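Local coordinates for protein Nup188 (PDB 4KF8) that serves as a scaffold nucleoporin of the nuclear pore complex and shares structural and functional properties with nuclear transport receptors, at residues L10-V14 with V39-L44; L176-L182 with L222-I226; T17-V21 with Y32-L37. All blocks are in the same frame, centred on the assembly; numbering follows the deposited sequence.

How the contacts relate
From the N terminus, the chain runs along helix 7-20, turns, and returns antiparallel along helix 30-46. Contact 3 (17-21 with 32-37) closes the short loop near the turn, and contact 1 (10-14 with 39-44) closes a wider one farther from the turn on the same two helices. Contact 3 is therefore nested inside contact 1, with centres about 10 Å apart, and together they zip up one antiparallel hairpin. Contact 2 (176-182 with 222-226) opens later in the chain, in series with the other two. It joins the turn between helices 170-178 and 181-187 to the end of helix 206-226, with its centre about 32 Å from that of contact 1.

Contact 1: L10-V14 with V39-L44; sequences LLSLV and VLFVVL
Val43 sets its two methyls between Leu10 and Leu11, one for each leucine. CG1 lies anti to the backbone N (chi1 178°) and faces Leu11, whose CD1 is 3.9 Å from it; CG2 swings the other way to Leu10, where it meets CD2, also at 3.9 Å. Leu11 CD1 gathers more than one neighbour, since Leu40 CD1 lies 4.1 Å from it and Leu44 CD2 4.2 Å, so this single methyl sits among three side chains of the facing helix. One turn on from Leu10, Val14 fills the other end of the contact. Its CG2 meets Val39 CG1 at 3.8 Å, while its CG1 rests against the backbone of Leu40, 4.1 Å from CA. The two helices are the arms of an antiparallel hairpin, their segment axes 10.1 Å apart and their directions 163° from each other, consistent with the stacked helical pairs of an alpha-solenoid. With an alanine at Val43 both methyls go, and Leu10 would probably lose its partner on this segment and Leu11 one of its three, opening a gap between the two leucines. The flank of Leu11, Leu40 and Leu44 packs against the next helices: Leu11 touches Leu69 and Leu40 touches Thr73 and Val77, all of helix 67-84, and Leu40 and Leu44 both reach Ile107 of helix 98-113.

Contact 2: L176-L182 with L222-I226; sequences LACDGLL and LLLNI
Leu182 and Ile226 meet tip to tip, CD2 of the leucine 3.6 Å from CD1 of the isoleucine, and this pair is the centre of the close packing. Ile226 has CG1 anti to its carbonyl carbon (chi1 -69°), which sends CD1 to Leu182 while CG2 turns to Ala177. The same Leu182 CD2 also lies across Leu223, 3.7 Å from its CD2, so one methyl touches two residues about one turn apart on helix 206-226. Between the two short helices the chain turns through a Schellman motif: Gly180, with positive phi, is the C-prime residue, Leu181 N bonds back to Leu176 O, and Gly180 N bonds weakly to Ala177 O. The turn thus ends helix 170-178 and starts helix 181-187 with Leu181 and Leu182 already facing their partners. Around the Leu182 cluster the fit is looser. Leu181 CD2 stays 4.2 Å from both Ile226 CD1 and Leu222 CD2, Ala177 CB is 4.2 Å from Ile226 CG2, and Leu176 CD1 lies 4.4 Å from Leu222 CD2, while Cys178 and Asp179 turn to solvent. Ile234 fills in beside Ala177, Leu182 and Ile226, helix 235-242 covers Leu182 and Leu223, and Leu163 of helix 154-167 touches Leu176.

Contact 3: T17-V21 with Y32-L37; sequences TINGV and YFRTLL
Tyr32 starts the second segment on the exposed margin of the contact, where its ring comes loosely near the end of helix 7-20: CE2 is 4.4 Å from Val21 CG2, and the hydroxyl lies loosely by the CG2 methyl of Thr17. The hydroxyl of Thr17 itself is turned back to Leu13 O, one turn earlier in its own helix. Phe33 makes a closer fit. With its ring thrown anti to the backbone N (chi1 -158°), it reaches across to Ile18 and Val21 together; CE1 is 3.5 Å from Ile18 CD1, the two side chains crossing at about a right angle, and CD1 is 3.7 Å from Val21 CG1. Ile18 O lies at the edge of this ring, in its plane, and Trp25 of the connecting loop adds an edge-to-face stack. Thr35 stays off the seam, its OG1 donating to Tyr32 O at 3.2 Å from above the carbonyl plane, an acceptor that Leu36 N shares from the same face. Leu36 brings the chain back to the contact: its CB slides past Ile18 CD1, and its CD1 lies 3.6 Å from Val21 CG2. Within its own helix, Leu36 CG sits over one face of the Tyr32 ring, offset toward the rim. Leu37 adds one more methyl beside Ile18 CD1, its CD2 3.6 Å away and roughly at right angles to the approach of Leu36 CB. This is the end of an antiparallel helical hairpin nearest the turn. On the flank of Ile18 and Leu37, Ile18 touches Val77 of helix 67-84, and Leu37 rests on Leu103 and Ile107 of helix 98-113, so the hairpin is laid against the next two helices of the all-helical chain.

Contact 1: L10-V14 with V39-L44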
loop_
_atom_site.group_PDB
_atom_site.type_symbol
_atom_site.label_atom_id
_atom_site.label_comp_id
_atom_site.label_asym_id
_atom_site.label_seq_id
_atom_site.Cartn_x
_atom_site.Cartn_y
_atom_site.Cartn_z
ATOM N N LEU A 10 11.111 18.278 -20.716
ATOM C CA LEU A 10 11.307 16.855 -20.931
ATOM C C LEU A 10 10.000 16.132 -20.653
ATOM O O LEU A 10 9.642 15.178 -21.340
ATOM C CB LEU A 10 12.413 16.326 -20.019
ATOM C CG LEU A 10 12.742 14.836 -20.109
ATOM C CD1 LEU A 10 13.134 14.444 -21.529
ATOM C CD2 LEU A 10 13.850 14.497 -19.130
ATOM N N LEU A 11 9.285 16.609 -19.641
ATOM C CA LEU A 11 8.003 16.035 -19.256
ATOM C C LEU A 11 6.952 16.287 -20.331
ATOM O O LEU A 11 6.140 15.413 -20.630
ATOM C CB LEU A 11 7.547 16.619 -17.918
ATOM C CG LEU A 11 6.284 16.050 -17.271
ATOM C CD1 LEU A 11 6.410 14.551 -17.047
ATOM C CD2 LEU A 11 6.020 16.763 -15.964
ATOM N N SER A 12 6.977 17.485 -20.908
ATOM C CA SER A 12 6.066 17.839 -21.993
ATOM C C SER A 12 6.283 16.940 -23.199
ATOM O O SER A 12 5.330 16.432 -23.787
ATOM C CB SER A 12 6.268 19.295 -22.419
ATOM O OG SER A 12 5.970 20.189 -21.365
ATOM N N LEU A 13 7.548 16.753 -23.561
ATOM C CA LEU A 13 7.908 15.994 -24.751
ATOM C C LEU A 13 7.571 14.515 -24.603
ATOM O O LEU A 13 7.107 13.879 -25.551
ATOM C CB LEU A 13 9.395 16.172 -25.057
ATOM C CG LEU A 13 9.955 15.471 -26.294
ATOM C CD1 LEU A 13 9.340 16.032 -27.561
ATOM C CD2 LEU A 13 11.463 15.609 -26.321
ATOM N N VAL A 14 7.806 13.973 -23.413
ATOM C CA VAL A 14 7.509 12.572 -23.137
ATOM C C VAL A 14 6.003 12.341 -23.112
ATOM O O VAL A 14 5.509 11.344 -23.641
ATOM C CB VAL A 14 8.141 12.106 -21.810
ATOM C CG1 VAL A 14 7.560 10.771 -21.371
ATOM C CG2 VAL A 14 9.650 12.012 -21.953
ATOM N N VAL A 39 9.894 5.516 -19.063
ATOM C CA VAL A 39 10.594 6.777 -19.255
ATOM C C VAL A 39 9.842 7.873 -18.521
ATOM O O VAL A 39 10.445 8.747 -17.905
ATOM C CB VAL A 39 10.756 7.117 -20.759
ATOM C CG1 VAL A 39 11.079 8.588 -20.959
ATOM C CG2 VAL A 39 11.835 6.246 -21.379
ATOM N N LEU A 40 8.515 7.804 -18.578
ATOM C CA LEU A 40 7.650 8.726 -17.848
ATOM C C LEU A 40 7.908 8.640 -16.345
ATOM O O LEU A 40 8.066 9.658 -15.677
ATOM C CB LEU A 40 6.182 8.424 -18.154
ATOM C CG LEU A 40 5.100 9.264 -17.474
ATOM C CD1 LEU A 40 5.223 10.736 -17.831
ATOM C CD2 LEU A 40 3.733 8.734 -17.844
ATOM N N PHE A 41 7.970 7.418 -15.828
ATOM C CA PHE A 41 8.236 7.189 -14.412
ATOM C C PHE A 41 9.569 7.774 -13.948
ATOM O O PHE A 41 9.661 8.327 -12.853
ATOM C CB PHE A 41 8.186 5.695 -14.085
ATOM C CG PHE A 41 8.450 5.384 -12.638
ATOM C CD1 PHE A 41 7.422 5.396 -11.718
ATOM C CD2 PHE A 41 9.730 5.084 -12.194
ATOM C CE1 PHE A 41 7.664 5.114 -10.384
ATOM C CE2 PHE A 41 9.975 4.804 -10.863
ATOM C CZ PHE A 41 8.944 4.817 -9.960
ATOM N N VAL A 42 10.601 7.636 -14.771
ATOM C CA VAL A 42 11.911 8.189 -14.449
ATOM C C VAL A 42 11.864 9.714 -14.382
ATOM O O VAL A 42 12.336 10.312 -13.416
ATOM C CB VAL A 42 12.992 7.723 -15.453
ATOM C CG1 VAL A 42 14.246 8.562 -15.323
ATOM C CG2 VAL A 42 13.306 6.249 -15.246
ATOM N N VAL A 43 11.279 10.332 -15.404
ATOM C CA VAL A 43 11.124 11.784 -15.455
ATOM C C VAL A 43 10.330 12.310 -14.261
ATOM O O VAL A 43 10.731 13.280 -13.621
ATOM C CB VAL A 43 10.419 12.235 -16.751
ATOM C CG1 VAL A 43 10.222 13.744 -16.752
ATOM C CG2 VAL A 43 11.215 11.801 -17.972
ATOM N N LEU A 44 9.206 11.660 -13.969
ATOM C CA LEU A 44 8.347 12.049 -12.853
ATOM C C LEU A 44 9.065 11.987 -11.508
ATOM O O LEU A 44 8.925 12.887 -10.681
ATOM C CB LEU A 44 7.091 11.179 -12.818
ATOM C CG LEU A 44 5.990 11.523 -13.821
ATOM C CD1 LEU A 44 4.979 10.400 -13.910
ATOM C CD2 LEU A 44 5.317 12.823 -13.431
#

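Contact 2: L176-L182 with L222-I226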
loop_
_atom_site.group_PDB
_atom_site.type_symbol
_atom_site.label_atom_id
_atom_site.label_comp_id
_atom_site.label_asym_id
_atom_site.label_seq_id
_atom_site.Cartn_x
_atom_site.Cartn_y
_atom_site.Cartn_z
ATOM N N LEU A 176 -14.394 6.204 -1.130
ATOM C CA LEU A 176 -14.313 4.753 -0.983
ATOM C C LEU A 176 -15.254 4.236 0.101
ATOM O O LEU A 176 -15.959 3.247 -0.097
ATOM C CB LEU A 176 -12.877 4.329 -0.679
ATOM C CG LEU A 176 -11.915 4.416 -1.862
ATOM C CD1 LEU A 176 -10.474 4.231 -1.413
ATOM C CD2 LEU A 176 -12.292 3.381 -2.906
ATOM N N ALA A 177 -15.262 4.915 1.244
ATOM C CA ALA A 177 -16.119 4.518 2.353
ATOM C C ALA A 177 -17.592 4.747 2.021
ATOM O O ALA A 177 -18.449 3.941 2.381
ATOM C CB ALA A 177 -15.732 5.266 3.619
ATOM N N CYS A 178 -17.877 5.847 1.330
ATOM C CA CYS A 178 -19.241 6.149 0.906
ATOM C C CYS A 178 -19.713 5.147 -0.140
ATOM O O CYS A 178 -20.897 4.821 -0.211
ATOM C CB CYS A 178 -19.341 7.575 0.362
ATOM S SG CYS A 178 -19.217 8.863 1.625
ATOM N N ASP A 179 -18.779 4.662 -0.951
ATOM C CA ASP A 179 -19.073 3.606 -1.912
ATOM C C ASP A 179 -18.870 2.242 -1.265
ATOM O O ASP A 179 -18.865 1.215 -1.941
ATOM C CB ASP A 179 -18.200 3.745 -3.160
ATOM C CG ASP A 179 -18.487 5.017 -3.929
ATOM O OD1 ASP A 179 -19.644 5.495 -3.876
ATOM O OD2 ASP A 179 -17.559 5.538 -4.586
ATOM N N GLY A 180 -18.696 2.253 0.053
ATOM C CA GLY A 180 -18.638 1.037 0.842
ATOM C C GLY A 180 -17.499 0.107 0.495
ATOM O O GLY A 180 -17.700 -1.100 0.373
ATOM N N LEU A 181 -16.304 0.668 0.332
ATOM C CA LEU A 181 -15.113 -0.132 0.067
ATOM C C LEU A 181 -14.918 -1.159 1.171
ATOM O O LEU A 181 -14.644 -2.326 0.908
ATOM C CB LEU A 181 -13.875 0.757 -0.036
ATOM C CG LEU A 181 -12.538 0.011 -0.106
ATOM C CD1 LEU A 181 -12.448 -0.832 -1.368
ATOM C CD2 LEU A 181 -11.361 0.972 -0.011
ATOM N N LEU A 182 -15.086 -0.715 2.410
ATOM C CA LEU A 182 -14.921 -1.579 3.570
ATOM C C LEU A 182 -15.950 -2.701 3.590
ATOM O O LEU A 182 -15.752 -3.726 4.242
ATOM C CB LEU A 182 -15.008 -0.754 4.853
ATOM C CG LEU A 182 -14.051 0.436 4.883
ATOM C CD1 LEU A 182 -14.094 1.127 6.224
ATOM C CD2 LEU A 182 -12.634 -0.017 4.563
ATOM N N LEU A 222 -4.757 1.407 4.317
ATOM C CA LEU A 222 -6.009 1.959 3.822
ATOM C C LEU A 222 -6.852 2.465 4.987
ATOM O O LEU A 222 -7.376 3.574 4.944
ATOM C CB LEU A 222 -6.790 0.913 3.024
ATOM C CG LEU A 222 -6.719 0.991 1.497
ATOM C CD1 LEU A 222 -7.286 -0.266 0.860
ATOM C CD2 LEU A 222 -7.459 2.215 0.991
ATOM N N LEU A 223 -6.969 1.650 6.033
ATOM C CA LEU A 223 -7.778 2.001 7.198
ATOM C C LEU A 223 -7.245 3.232 7.929
ATOM O O LEU A 223 -8.014 4.032 8.457
ATOM C CB LEU A 223 -7.868 0.821 8.165
ATOM C CG LEU A 223 -8.533 -0.449 7.635
ATOM C CD1 LEU A 223 -8.614 -1.495 8.728
ATOM C CD2 LEU A 223 -9.911 -0.152 7.072
ATOM N N LEU A 224 -5.923 3.373 7.958
ATOM C CA LEU A 224 -5.281 4.517 8.592
ATOM C C LEU A 224 -5.600 5.801 7.840
ATOM O O LEU A 224 -5.636 6.883 8.424
ATOM C CB LEU A 224 -3.764 4.322 8.633
ATOM C CG LEU A 224 -3.193 3.209 9.509
ATOM C CD1 LEU A 224 -1.875 2.728 8.937
ATOM C CD2 LEU A 224 -2.999 3.706 10.927
ATOM N N ASN A 225 -5.817 5.673 6.535
ATOM C CA ASN A 225 -6.104 6.824 5.690
ATOM C C ASN A 225 -7.595 7.140 5.622
ATOM O O ASN A 225 -7.984 8.305 5.572
ATOM C CB ASN A 225 -5.547 6.610 4.280
ATOM C CG ASN A 225 -4.036 6.676 4.234
ATOM O OD1 ASN A 225 -3.409 7.386 5.020
ATOM N ND2 ASN A 225 -3.441 5.933 3.310
ATOM N N ILE A 226 -8.420 6.096 5.621
ATOM C CA ILE A 226 -9.872 6.258 5.582
ATOM C C ILE A 226 -10.364 7.008 6.826
ATOM O O ILE A 226 -11.396 7.681 6.797
ATOM C CB ILE A 226 -10.592 4.897 5.383
ATOM C CG1 ILE A 226 -10.331 4.370 3.970
ATOM C CG2 ILE A 226 -12.094 5.014 5.604
ATOM C CD1 ILE A 226 -11.110 3.121 3.621
#

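Contact 3: T17-V21 with Y32-L37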
loop_
_atom_site.group_PDB
_atom_site.type_symbol
_atom_site.label_atom_id
_atom_site.label_comp_id
_atom_site.label_asym_id
_atom_site.label_seq_id
_atom_site.Cartn_x
_atom_site.Cartn_y
_atom_site.Cartn_z
ATOM N N THR A 17 4.519 12.593 -26.453
ATOM C CA THR A 17 4.885 11.389 -27.189
ATOM C C THR A 17 3.991 10.202 -26.831
ATOM O O THR A 17 3.698 9.360 -27.680
ATOM C CB THR A 17 6.357 11.026 -26.934
ATOM O OG1 THR A 17 7.176 12.180 -27.160
ATOM C CG2 THR A 17 6.810 9.898 -27.851
ATOM N N ILE A 18 3.553 10.138 -25.576
ATOM C CA ILE A 18 2.691 9.042 -25.135
ATOM C C ILE A 18 1.311 9.100 -25.801
ATOM O O ILE A 18 0.730 8.066 -26.136
ATOM C CB ILE A 18 2.560 8.978 -23.583
ATOM C CG1 ILE A 18 2.125 7.583 -23.129
ATOM C CG2 ILE A 18 1.608 10.036 -23.046
ATOM C CD1 ILE A 18 3.260 6.594 -23.051
ATOM N N ASN A 19 0.802 10.310 -26.009
ATOM C CA ASN A 19 -0.504 10.484 -26.627
ATOM C C ASN A 19 -0.460 10.170 -28.113
ATOM O O ASN A 19 -1.479 9.833 -28.716
ATOM C CB ASN A 19 -1.029 11.903 -26.401
ATOM C CG ASN A 19 -2.046 11.976 -25.280
ATOM O OD1 ASN A 19 -3.244 11.802 -25.503
ATOM N ND2 ASN A 19 -1.573 12.231 -24.061
ATOM N N GLY A 20 0.728 10.281 -28.697
ATOM C CA GLY A 20 0.907 10.030 -30.113
ATOM C C GLY A 20 0.761 8.568 -30.485
ATOM O O GLY A 20 0.451 8.246 -31.630
ATOM N N VAL A 21 0.990 7.683 -29.518
ATOM C CA VAL A 21 0.889 6.246 -29.760
ATOM C C VAL A 21 -0.544 5.854 -30.099
ATOM O O VAL A 21 -1.442 5.966 -29.269
ATOM C CB VAL A 21 1.412 5.420 -28.566
ATOM C CG1 VAL A 21 1.028 3.956 -28.718
ATOM C CG2 VAL A 21 2.920 5.567 -28.447
ATOM N N TYR A 32 6.764 -1.215 -26.755
ATOM C CA TYR A 32 7.264 0.148 -26.898
ATOM C C TYR A 32 6.524 1.087 -25.944
ATOM O O TYR A 32 7.120 1.998 -25.362
ATOM C CB TYR A 32 7.134 0.634 -28.345
ATOM C CG TYR A 32 7.529 2.082 -28.537
ATOM C CD1 TYR A 32 8.785 2.536 -28.157
ATOM C CD2 TYR A 32 6.650 2.991 -29.103
ATOM C CE1 TYR A 32 9.148 3.858 -28.328
ATOM C CE2 TYR A 32 7.003 4.312 -29.280
ATOM C CZ TYR A 32 8.251 4.740 -28.892
ATOM O OH TYR A 32 8.599 6.058 -29.069
ATOM N N PHE A 33 5.224 0.855 -25.783
ATOM C CA PHE A 33 4.431 1.622 -24.831
ATOM C C PHE A 33 4.942 1.373 -23.414
ATOM O O PHE A 33 5.040 2.298 -22.616
ATOM C CB PHE A 33 2.945 1.267 -24.948
ATOM C CG PHE A 33 2.019 2.324 -24.408
ATOM C CD1 PHE A 33 1.838 3.516 -25.087
ATOM C CD2 PHE A 33 1.315 2.118 -23.229
ATOM C CE1 PHE A 33 0.983 4.489 -24.595
ATOM C CE2 PHE A 33 0.458 3.089 -22.735
ATOM C CZ PHE A 33 0.294 4.274 -23.418
ATOM N N ARG A 34 5.293 0.119 -23.128
ATOM C CA ARG A 34 5.820 -0.279 -21.821
ATOM C C ARG A 34 7.068 0.487 -21.381
ATOM O O ARG A 34 7.252 0.735 -20.194
ATOM C CB ARG A 34 6.125 -1.780 -21.795
ATOM C CG ARG A 34 4.913 -2.678 -21.646
ATOM C CD ARG A 34 5.309 -4.139 -21.767
ATOM N NE ARG A 34 4.158 -5.029 -21.654
ATOM C CZ ARG A 34 4.173 -6.316 -21.986
ATOM N NH1 ARG A 34 5.280 -6.870 -22.460
ATOM N NH2 ARG A 34 3.078 -7.049 -21.849
ATOM N N THR A 35 7.931 0.846 -22.325
ATOM C CA THR A 35 9.162 1.557 -21.977
ATOM C C THR A 35 8.972 3.071 -22.004
ATOM O O THR A 35 9.709 3.806 -21.348
ATOM C CB THR A 35 10.356 1.149 -22.868
ATOM O OG1 THR A 35 10.017 1.347 -24.243
ATOM C CG2 THR A 35 10.710 -0.313 -22.645
ATOM N N LEU A 36 7.984 3.532 -22.763
ATOM C CA LEU A 36 7.581 4.934 -22.714
ATOM C C LEU A 36 7.090 5.277 -21.316
ATOM O O LEU A 36 7.428 6.323 -20.760
ATOM C CB LEU A 36 6.466 5.210 -23.722
ATOM C CG LEU A 36 6.846 5.325 -25.196
ATOM C CD1 LEU A 36 5.619 5.678 -26.011
ATOM C CD2 LEU A 36 7.928 6.370 -25.373
ATOM N N LEU A 37 6.284 4.379 -20.757
ATOM C CA LEU A 37 5.752 4.532 -19.411
ATOM C C LEU A 37 6.877 4.532 -18.391
ATOM O O LEU A 37 6.828 5.248 -17.394
ATOM C CB LEU A 37 4.779 3.398 -19.102
ATOM C CG LEU A 37 3.571 3.305 -20.030
ATOM C CD1 LEU A 37 2.632 2.204 -19.584
ATOM C CD2 LEU A 37 2.851 4.635 -20.096
#